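Local coordinates for protein meso-diaminopimelate dehydrogenase (Clostridium tetani, PDB 3WGY) that catalyses, in its natural form, the reversible NADP-dependent oxidative deamination of meso-diaminopimelate, and is held here as an engineered variant with 4-methyl-2-oxovalerate, at residues B[96-99]-B[100-103]; B[122-125]-B[126-130]; B[236-239]-B[240-244]. The protein carries 6 engineered substitutions. All blocks are in the same frame, centred on the assembly; numbering follows the deposited sequence.

Overall arrangement
Interactions 1 and 2 follow one another along the chain and touch: H96 CE1 packs 3.3 Å from D124 OD1, with the two centres about 14 Å apart. Both also reach the second subunit, where L326 meets H96 as well as D124 and S129. The bound 2-oxo-4-methylpentanoic acid lies near this pair without being touched by it, about 11 Å from the H96 side chain and about 10 Å from that of W123; its pocket is S153, engineered L154, G155 and H156. Interaction 3 is a separate surface helix, its centre about 37 Å from that of interaction 1 and about 31 Å from that of interaction 2. It lies across the chain's centre from interaction 1, and no second-subunit residue touches it.

Interaction 1: residues B[96-99]-B[100-103]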
loop_
_atom_site.group_PDB
_atom_site.type_symbol
_atom_site.label_atom_id
_atom_site.label_comp_id
_atom_site.label_asym_id
_atom_site.label_seq_id
_atom_site.Cartn_x
_atom_site.Cartn_y
_atom_site.Cartn_z
ATOM N N HIS B 96 -6.141 15.458 12.127
ATOM C CA HIS B 96 -5.272 15.868 11.030
ATOM C C HIS B 96 -4.768 17.305 11.120
ATOM O O HIS B 96 -3.576 17.566 10.931
ATOM C CB HIS B 96 -5.996 15.664 9.700
ATOM C CG HIS B 96 -6.272 14.224 9.376
ATOM N ND1 HIS B 96 -5.283 13.357 8.952
ATOM C CD2 HIS B 96 -7.417 13.504 9.420
ATOM C CE1 HIS B 96 -5.812 12.166 8.743
ATOM N NE2 HIS B 96 -7.102 12.228 9.022
ATOM N N GLY B 97 -5.676 18.235 11.405
ATOM C CA GLY B 97 -5.297 19.633 11.501
ATOM C C GLY B 97 -4.314 19.938 12.616
ATOM O O GLY B 97 -3.490 20.840 12.491
ATOM N N ARG B 98 -4.387 19.191 13.710
ATOM C CA ARG B 98 -3.488 19.426 14.829
ATOM C C ARG B 98 -2.297 18.471 14.846
ATOM O O ARG B 98 -1.500 18.495 15.779
ATOM C CB ARG B 98 -4.256 19.320 16.151
ATOM C CG ARG B 98 -5.255 20.453 16.390
ATOM C CD ARG B 98 -4.543 21.778 16.670
ATOM N NE ARG B 98 -4.635 22.189 18.073
ATOM C CZ ARG B 98 -5.755 22.610 18.659
ATOM N NH1 ARG B 98 -5.748 22.962 19.940
ATOM N NH2 ARG B 98 -6.885 22.688 17.968
ATOM N N ILE B 99 -2.171 17.640 13.813
ATOM C CA ILE B 99 -1.067 16.686 13.743
ATOM C C ILE B 99 0.317 17.341 13.806
ATOM O O ILE B 99 1.181 16.898 14.562
ATOM C CB ILE B 99 -1.181 15.785 12.473
ATOM C CG1 ILE B 99 -2.120 14.612 12.764
ATOM C CG2 ILE B 99 0.189 15.267 12.051
ATOM C CD1 ILE B 99 -2.272 13.622 11.617
ATOM N N PRO B 100 0.550 18.403 13.015
ATOM C CA PRO B 100 1.860 19.063 13.044
ATOM C C PRO B 100 2.278 19.438 14.462
ATOM O O PRO B 100 3.426 19.239 14.859
ATOM C CB PRO B 100 1.640 20.292 12.167
ATOM C CG PRO B 100 0.675 19.786 11.143
ATOM C CD PRO B 100 -0.320 19.016 11.994
ATOM N N GLN B 101 1.329 19.974 15.221
ATOM C CA GLN B 101 1.572 20.397 16.595
ATOM C C GLN B 101 1.806 19.219 17.532
ATOM O O GLN B 101 2.644 19.291 18.430
ATOM C CB GLN B 101 0.385 21.220 17.096
ATOM C CG GLN B 101 0.554 21.796 18.489
ATOM C CD GLN B 101 -0.500 21.295 19.457
ATOM O OE1 GLN B 101 -0.921 22.021 20.354
ATOM N NE2 GLN B 101 -0.924 20.042 19.287
ATOM N N HIS B 102 1.052 18.143 17.332
ATOM C CA HIS B 102 1.192 16.961 18.168
ATOM C C HIS B 102 2.592 16.401 17.969
ATOM O O HIS B 102 3.240 15.958 18.922
ATOM C CB HIS B 102 0.147 15.915 17.777
ATOM C CG HIS B 102 0.173 14.683 18.631
ATOM N ND1 HIS B 102 -0.076 14.712 19.989
ATOM C CD2 HIS B 102 0.400 13.384 18.317
ATOM C CE1 HIS B 102 -0.004 13.486 20.473
ATOM N NE2 HIS B 102 0.285 12.662 19.479
ATOM N N PHE B 103 3.055 16.437 16.723
ATOM C CA PHE B 103 4.380 15.939 16.382
ATOM C C PHE B 103 5.459 16.679 17.167
ATOM O O PHE B 103 6.277 16.062 17.849
ATOM C CB PHE B 103 4.646 16.106 14.885
ATOM C CG PHE B 103 5.932 15.479 14.434
ATOM C CD1 PHE B 103 6.051 14.096 14.360
ATOM C CD2 PHE B 103 7.038 16.264 14.136
ATOM C CE1 PHE B 103 7.255 13.501 13.998
ATOM C CE2 PHE B 103 8.252 15.682 13.774
ATOM C CZ PHE B 103 8.358 14.294 13.706
#
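R98 and I99 hand their carbonyl groups to the first turn of helix 99-113, and the backbone bonds are the main polar link across this local contact. H102 N donates to R98 O at 3.0 Å with an N-H...O angle of 154°, and F103 N donates to I99 O at 2.9 Å with 160°. Both join residues four apart, the spacing of an alpha helix. Before them, I99 N reaches H96 O at 3.2 Å, the three-residue spacing of the 3-10 turn 96-98, so the chain winds from 3-10 into alpha geometry here.

Apolar contact centres on I99 and P100. I99 CB stands 3.4 Å from P100 CD, and I99 CG2, anti to the backbone N and beside the carbonyl carbon, is 3.3 Å from P100 N. The two residues are bonded neighbours, so this closeness is set largely by the peptide link to proline and is no sign of tight packing. The edge of the proline ring also passes the preceding turn, with P100 CD 3.7 Å from H96 O.

Among the longer side chains, Q101 CG is anti to its own N (chi1 -176°), and the chain then bends at chi2. This brings Q101 OE1 to the edge of the R98 guanidinium, near its plane, but at 4.4 Å from R98 NE.

Other ends find partners beyond the two segments. H96 ND1 bonds L326 O of the second subunit, and F103 makes a cation-pi contact with R322 of that subunit. H102 NE2 bonds D91 OD2 while its ring stacks with F93.

Chemically, P100 suits the first turn because its nitrogen needs no acceptor there. Independently, H102 and F103 take the R98 and I99 carbonyls, while the H96 and H102 imidazoles fasten the helix start to the dimer partner and D91.

Interaction 2: residues B[122-125]-B[126-130]; sequences GWDP and GLFSL
W123 and F128 form the aromatic part of this local contact: their side chains run side by side in the same direction, and the indole presents its edge to a face of the phenyl ring. The stack is offset edge-to-face, with the six-membered ring centroids 5.4 Å apart and the planes at 85°. W123 CE3 comes to 3.6 Å from F128 CE2. W123 CG sits between the backbone N and the carbonyl carbon (chi1 54°), a torsion that carries the indole to the F128 side.

The side chains of D124 and F128 cross at about a right angle, with carboxylate and ring planes 59° apart. D124 OD2 approaches the ring edge, near the plane, at 3.3 Å from F128 CD2.

Beneath these side chains lies a widened helical turn. L127 N donates to G122 O at 2.8 Å, and F128 N to W123 O at 2.6 Å; each bond spans five residues, as in a pi-type turn. G126, having no side chain, lets its CA come within 3.0 Å of G122 O in a CA-H...O contact. The peptide before P125 is cis, and one residue on from the cis bond G126 N is held by S129 OG at 2.9 Å, a nearly straight bond that ties the residue after the cis-proline to the first regular turn of the helix.

Further out, D124 OD2 has two stronger partners, a salt bridge to R132 NH2 and a hydrogen bond from W148 NE1. S129 OG is hydrogen-bonded to L326 OXT of the second subunit, and F269 and L271 of strand 264-273 pack on the F128 ring.

The R132 and W148 bonds hold D124 OD2 in place and probably limit rotation of the carboxylate beside the phenyl edge, whose slightly positive hydrogens would probably suit it.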
loop_
_atom_site.group_PDB
_atom_site.type_symbol
_atom_site.label_atom_id
_atom_site.label_comp_id
_atom_site.label_asym_id
_atom_site.label_seq_id
_atom_site.Cartn_x
_atom_site.Cartn_y
_atom_site.Cartn_z
ATOM N N GLY B 122 -2.817 4.008 12.355
ATOM C CA GLY B 122 -4.162 3.451 12.320
ATOM C C GLY B 122 -4.507 3.345 10.843
ATOM O O GLY B 122 -3.582 3.211 10.031
ATOM N N TRP B 123 -5.785 3.391 10.463
ATOM C CA TRP B 123 -6.075 3.314 9.034
ATOM C C TRP B 123 -6.130 4.704 8.406
ATOM O O TRP B 123 -5.727 4.877 7.262
ATOM C CB TRP B 123 -7.334 2.470 8.713
ATOM C CG TRP B 123 -8.646 2.788 9.394
ATOM C CD1 TRP B 123 -8.999 2.500 10.684
ATOM C CD2 TRP B 123 -9.822 3.337 8.771
ATOM N NE1 TRP B 123 -10.321 2.826 10.898
ATOM C CE2 TRP B 123 -10.849 3.343 9.743
ATOM C CE3 TRP B 123 -10.105 3.822 7.487
ATOM C CZ2 TRP B 123 -12.141 3.814 9.472
ATOM C CZ3 TRP B 123 -11.394 4.291 7.218
ATOM C CH2 TRP B 123 -12.392 4.282 8.206
ATOM N N ASP B 124 -6.619 5.694 9.150
ATOM C CA ASP B 124 -6.607 7.080 8.671
ATOM C C ASP B 124 -6.797 8.027 9.840
ATOM O O ASP B 124 -7.909 8.193 10.346
ATOM C CB ASP B 124 -7.677 7.362 7.615
ATOM C CG ASP B 124 -7.387 8.646 6.827
ATOM O OD1 ASP B 124 -6.389 9.332 7.152
ATOM O OD2 ASP B 124 -8.146 8.971 5.883
ATOM N N PRO B 125 -5.709 8.680 10.276
ATOM C CA PRO B 125 -4.358 8.552 9.707
ATOM C C PRO B 125 -3.740 7.158 9.854
ATOM O O PRO B 125 -4.157 6.355 10.694
ATOM C CB PRO B 125 -3.571 9.614 10.471
ATOM C CG PRO B 125 -4.198 9.542 11.833
ATOM C CD PRO B 125 -5.680 9.508 11.497
ATOM N N GLY B 126 -2.735 6.890 9.026
ATOM C CA GLY B 126 -2.070 5.604 9.064
ATOM C C GLY B 126 -1.940 5.010 7.677
ATOM O O GLY B 126 -1.234 5.551 6.825
ATOM N N LEU B 127 -2.636 3.902 7.435
ATOM C CA LEU B 127 -2.555 3.251 6.133
ATOM C C LEU B 127 -3.017 4.150 4.986
ATOM O O LEU B 127 -2.398 4.167 3.924
ATOM C CB LEU B 127 -3.352 1.947 6.144
ATOM C CG LEU B 127 -2.975 1.009 7.295
ATOM C CD1 LEU B 127 -3.722 -0.303 7.139
ATOM C CD2 LEU B 127 -1.472 0.764 7.297
ATOM N N PHE B 128 -4.093 4.900 5.185
ATOM C CA PHE B 128 -4.558 5.769 4.116
ATOM C C PHE B 128 -3.520 6.831 3.789
ATOM O O PHE B 128 -3.315 7.171 2.624
ATOM C CB PHE B 128 -5.898 6.413 4.491
ATOM C CG PHE B 128 -7.084 5.514 4.267
ATOM C CD1 PHE B 128 -6.911 4.166 3.982
ATOM C CD2 PHE B 128 -8.373 6.013 4.357
ATOM C CE1 PHE B 128 -8.013 3.331 3.792
ATOM C CE2 PHE B 128 -9.481 5.183 4.166
ATOM C CZ PHE B 128 -9.302 3.846 3.885
ATOM N N SER B 129 -2.854 7.337 4.825
ATOM C CA SER B 129 -1.822 8.351 4.672
ATOM C C SER B 129 -0.698 7.814 3.793
ATOM O O SER B 129 -0.245 8.485 2.872
ATOM C CB SER B 129 -1.244 8.731 6.043
ATOM O OG SER B 129 -2.277 8.964 6.984
ATOM N N LEU B 130 -0.251 6.597 4.090
ATOM C CA LEU B 130 0.828 5.975 3.330
ATOM C C LEU B 130 0.453 5.847 1.864
ATOM O O LEU B 130 1.281 6.079 0.982
ATOM C CB LEU B 130 1.142 4.580 3.880
ATOM C CG LEU B 130 1.911 4.495 5.198
ATOM C CD1 LEU B 130 1.717 3.117 5.828
ATOM C CD2 LEU B 130 3.406 4.795 4.929
#

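Interaction 3: residues B[236-239]-B[240-244]; sequences TEEE and LKLNH
A capping box opens the short surface helix 237-243, and T236 and E239 form it. The backbone of T236 reaches across to the next segment, where L240 N donates to its carbonyl O at 3.2 Å. In the box itself E239 N gives its hydrogen to T236 OG1 at 3.3 Å, nearly straight at 174°, and T236 N returns a bond to E239 OE2 at 2.9 Å. That oxygen is met on its anti side, the donor 18° out of the carboxylate plane.

Along the helix K241 N, L242 N and N243 N donate in turn to the carbonyls of E237, E238 and E239. L242 and E238 lie side by side, with L242 CD1 3.6 Å from E238 CG. L240 takes the inner face: it crosses E237 obliquely, its CD2 4.0 Å from E237 OE2, and packs on I170 and V204 of the neighbouring strands. The same E237 OE2 is hydrogen-bonded by N168, and at the far end H244 ND1 pairs with Y172 OH.

L240 is the buried residue, the others being partly or fully exposed: a short surface helix with one buried leucine, N-capped by a capping box.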
loop_
_atom_site.group_PDB
_atom_site.type_symbol
_atom_site.label_atom_id
_atom_site.label_comp_id
_atom_site.label_asym_id
_atom_site.label_seq_id
_atom_site.Cartn_x
_atom_site.Cartn_y
_atom_site.Cartn_z
ATOM N N THR B 236 -37.861 1.129 14.031
ATOM C CA THR B 236 -38.187 0.994 15.446
ATOM C C THR B 236 -36.904 0.913 16.266
ATOM O O THR B 236 -35.808 0.774 15.719
ATOM C CB THR B 236 -38.968 -0.292 15.722
ATOM O OG1 THR B 236 -38.081 -1.413 15.603
ATOM C CG2 THR B 236 -40.119 -0.446 14.730
ATOM N N GLU B 237 -37.054 0.977 17.582
ATOM C CA GLU B 237 -35.917 0.901 18.488
ATOM C C GLU B 237 -35.242 -0.469 18.354
ATOM O O GLU B 237 -34.017 -0.567 18.383
ATOM C CB GLU B 237 -36.392 1.113 19.928
ATOM C CG GLU B 237 -35.274 1.308 20.945
ATOM C CD GLU B 237 -34.630 2.682 20.857
ATOM O OE1 GLU B 237 -35.318 3.699 21.112
ATOM O OE2 GLU B 237 -33.431 2.745 20.531
ATOM N N GLU B 238 -36.050 -1.520 18.209
ATOM C CA GLU B 238 -35.538 -2.881 18.068
ATOM C C GLU B 238 -34.591 -3.024 16.873
ATOM O O GLU B 238 -33.481 -3.545 17.012
ATOM C CB GLU B 238 -36.695 -3.877 17.911
ATOM C CG GLU B 238 -36.245 -5.260 17.453
ATOM C CD GLU B 238 -37.386 -6.255 17.275
ATOM O OE1 GLU B 238 -38.341 -5.968 16.526
ATOM O OE2 GLU B 238 -37.321 -7.341 17.880
ATOM N N GLU B 239 -35.036 -2.565 15.705
ATOM C CA GLU B 239 -34.235 -2.653 14.490
ATOM C C GLU B 239 -32.960 -1.840 14.627
ATOM O O GLU B 239 -31.927 -2.203 14.070
ATOM C CB GLU B 239 -35.021 -2.150 13.285
ATOM C CG GLU B 239 -36.423 -2.695 13.175
ATOM C CD GLU B 239 -37.152 -2.119 11.981
ATOM O OE1 GLU B 239 -37.014 -2.675 10.868
ATOM O OE2 GLU B 239 -37.841 -1.091 12.157
ATOM N N LEU B 240 -33.034 -0.731 15.356
ATOM C CA LEU B 240 -31.852 0.095 15.558
ATOM C C LEU B 240 -30.806 -0.704 16.352
ATOM O O LEU B 240 -29.647 -0.808 15.947
ATOM C CB LEU B 240 -32.217 1.377 16.314
ATOM C CG LEU B 240 -31.102 2.419 16.374
ATOM C CD1 LEU B 240 -30.674 2.765 14.962
ATOM C CD2 LEU B 240 -31.579 3.664 17.104
ATOM N N LYS B 241 -31.227 -1.282 17.474
ATOM C CA LYS B 241 -30.332 -2.076 18.314
ATOM C C LYS B 241 -29.810 -3.288 17.535
ATOM O O LYS B 241 -28.632 -3.624 17.602
ATOM C CB LYS B 241 -31.079 -2.544 19.572
ATOM C CG LYS B 241 -30.310 -3.529 20.457
ATOM C CD LYS B 241 -29.286 -2.850 21.367
ATOM C CE LYS B 241 -29.800 -2.674 22.794
ATOM N NZ LYS B 241 -30.968 -1.750 22.901
ATOM N N LEU B 242 -30.697 -3.929 16.782
ATOM C CA LEU B 242 -30.342 -5.113 16.004
ATOM C C LEU B 242 -29.458 -4.915 14.778
ATOM O O LEU B 242 -28.531 -5.681 14.548
ATOM C CB LEU B 242 -31.607 -5.839 15.538
ATOM C CG LEU B 242 -32.368 -6.732 16.511
ATOM C CD1 LEU B 242 -33.643 -7.225 15.834
ATOM C CD2 LEU B 242 -31.491 -7.908 16.923
ATOM N N ASN B 243 -29.741 -3.890 13.987
ATOM C CA ASN B 243 -28.992 -3.711 12.755
ATOM C C ASN B 243 -28.086 -2.489 12.630
ATOM O O ASN B 243 -27.531 -2.237 11.561
ATOM C CB ASN B 243 -29.986 -3.737 11.590
ATOM C CG ASN B 243 -30.874 -4.976 11.610
ATOM O OD1 ASN B 243 -30.388 -6.099 11.761
ATOM N ND2 ASN B 243 -32.181 -4.775 11.454
ATOM N N HIS B 244 -27.909 -1.739 13.705
ATOM C CA HIS B 244 -27.090 -0.542 13.609
ATOM C C HIS B 244 -26.118 -0.380 14.749
ATOM O O HIS B 244 -26.093 0.655 15.416
ATOM C CB HIS B 244 -27.999 0.689 13.499
ATOM C CG HIS B 244 -28.834 0.705 12.253
ATOM N ND1 HIS B 244 -28.322 1.061 11.022
ATOM C CD2 HIS B 244 -30.123 0.346 12.038
ATOM C CE1 HIS B 244 -29.258 0.919 10.101
ATOM N NE2 HIS B 244 -30.359 0.483 10.692
#